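PDB 1X0G: IscA from Thermosynechococcus elongatus, which binds a [2Fe-2S] cluster and is thought to act as a scaffold in iron-sulfur cluster biosynthesis. Local coordinates for residues Ile27-Val32 with Ala45-Pro50. Numbering follows the deposited sequence.
Sequences ILRIQV and ALVAEP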
# COMPACT_ATOMS: atom_id res chain seq x y z
N ILE C 27 17.07 -2.52 -23.88
CA ILE C 27 16.96 -2.62 -22.42
C ILE C 27 15.52 -2.68 -21.85
O ILE C 27 14.68 -1.80 -22.06
CB ILE C 27 17.84 -1.63 -21.66
CG1 ILE C 27 19.30 -1.79 -22.08
CG2 ILE C 27 17.83 -1.99 -20.24
CD1 ILE C 27 20.15 -0.47 -22.21
N LEU C 28 15.28 -3.77 -21.14
CA LEU C 28 14.03 -4.00 -20.52
C LEU C 28 14.23 -3.93 -19.07
O LEU C 28 15.00 -4.67 -18.51
CB LEU C 28 13.56 -5.42 -20.78
CG LEU C 28 12.27 -5.82 -20.06
CD1 LEU C 28 11.16 -4.97 -20.60
CD2 LEU C 28 11.92 -7.33 -20.30
N ARG C 29 13.48 -3.05 -18.45
CA ARG C 29 13.67 -2.83 -17.05
C ARG C 29 12.46 -3.35 -16.38
O ARG C 29 11.33 -3.03 -16.78
CB ARG C 29 13.88 -1.37 -16.79
CG ARG C 29 13.91 -1.05 -15.35
CD ARG C 29 14.53 0.30 -15.14
NE ARG C 29 15.21 0.36 -13.85
CZ ARG C 29 14.57 0.55 -12.71
NH1 ARG C 29 13.23 0.67 -12.76
NH2 ARG C 29 15.23 0.57 -11.53
N ILE C 30 12.69 -4.25 -15.43
CA ILE C 30 11.65 -4.85 -14.62
C ILE C 30 11.72 -4.37 -13.16
O ILE C 30 12.82 -4.21 -12.53
CB ILE C 30 11.76 -6.33 -14.63
CG1 ILE C 30 11.80 -6.83 -16.04
CG2 ILE C 30 10.47 -7.03 -14.11
CD1 ILE C 30 11.82 -8.36 -16.00
N GLN C 31 10.54 -4.07 -12.65
CA GLN C 31 10.43 -3.70 -11.23
C GLN C 31 9.02 -4.14 -10.80
O GLN C 31 8.30 -4.69 -11.68
CB GLN C 31 10.74 -2.24 -11.03
CG GLN C 31 9.64 -1.29 -11.24
CD GLN C 31 10.07 0.14 -11.02
OE1 GLN C 31 11.16 0.40 -10.50
NE2 GLN C 31 9.26 1.09 -11.45
N VAL C 32 8.63 -3.93 -9.54
CA VAL C 32 7.26 -4.19 -9.10
C VAL C 32 6.60 -2.96 -8.58
O VAL C 32 7.25 -2.00 -8.32
CB VAL C 32 7.22 -5.20 -7.92
CG1 VAL C 32 7.82 -6.46 -8.29
CG2 VAL C 32 7.92 -4.64 -6.69
N ALA C 45 9.31 -1.70 -18.39
CA ALA C 45 9.53 -0.56 -19.26
C ALA C 45 10.73 -0.80 -20.19
O ALA C 45 11.72 -1.43 -19.84
CB ALA C 45 9.74 0.60 -18.45
N LEU C 46 10.65 -0.32 -21.42
CA LEU C 46 11.87 -0.23 -22.21
C LEU C 46 12.50 1.07 -21.83
O LEU C 46 11.80 2.08 -21.72
CB LEU C 46 11.55 -0.12 -23.67
CG LEU C 46 10.75 -1.28 -24.22
CD1 LEU C 46 10.07 -0.82 -25.53
CD2 LEU C 46 11.67 -2.51 -24.38
N VAL C 47 13.80 1.07 -21.62
CA VAL C 47 14.41 2.29 -21.07
C VAL C 47 15.67 2.57 -21.84
O VAL C 47 16.14 1.72 -22.57
CB VAL C 47 14.72 2.13 -19.52
CG1 VAL C 47 13.45 2.15 -18.73
CG2 VAL C 47 15.45 0.84 -19.27
N ALA C 48 16.24 3.75 -21.68
CA ALA C 48 17.40 4.06 -22.52
C ALA C 48 18.66 3.42 -21.97
O ALA C 48 19.60 3.06 -22.72
CB ALA C 48 17.58 5.56 -22.69
N GLU C 49 18.68 3.31 -20.66
CA GLU C 49 19.81 2.81 -19.94
C GLU C 49 19.24 2.36 -18.60
O GLU C 49 18.06 2.63 -18.26
CB GLU C 49 20.86 3.92 -19.77
CG GLU C 49 20.39 4.93 -18.76
CD GLU C 49 20.88 6.30 -19.04
OE1 GLU C 49 21.89 6.42 -19.78
OE2 GLU C 49 20.25 7.25 -18.51
N PRO C 50 20.00 1.58 -17.85
CA PRO C 50 19.34 1.24 -16.60
C PRO C 50 19.93 2.14 -15.53
O PRO C 50 20.98 2.79 -15.78
CB PRO C 50 19.74 -0.20 -16.40
CG PRO C 50 21.14 -0.30 -17.12
CD PRO C 50 21.30 0.91 -18.01
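Arg29 and Ala45 form an antiparallel hydrogen-bonded pair, joined by two nearly straight bonds: Arg29 N to Ala45 O at 2.8 Å and Ala45 N to Arg29 O at 2.9 Å. Leu28 and Leu46 make the adjoining non-hydrogen-bonded pair, their CA atoms 4.7 Å apart. One further bond, from Val47 N to Ile27 O at 3.0 Å, is more bent (154° at the hydrogen), and the same Ile27 O also receives a CA-H...O contact from Leu46. The pairing lies at the open end of a beta hairpin of strands 27-34 and 40-46, whose first strand is bonded along its other edge to strand 62-66. Beyond the pairing, Val47 bridges two side chains of the first strand: its CG2 lies 3.7 Å from Arg29 CB and 3.8 Å from Ile27 CG2, which chi1 of -56° sets anti to the backbone N. Ile27 CD1 comes within 3.6 Å of Ala48 O. The Arg29 chain runs extended past Val47 to a guanidinium whose NH1 donates to Gln31 OE1, in the guanidinium plane but with NH1 well above the amide plane; NE salt-bridges Asp54. An alanine in place of Arg29 would probably leave Asp54 without this cationic mate and Gln31 OE1 without this donor.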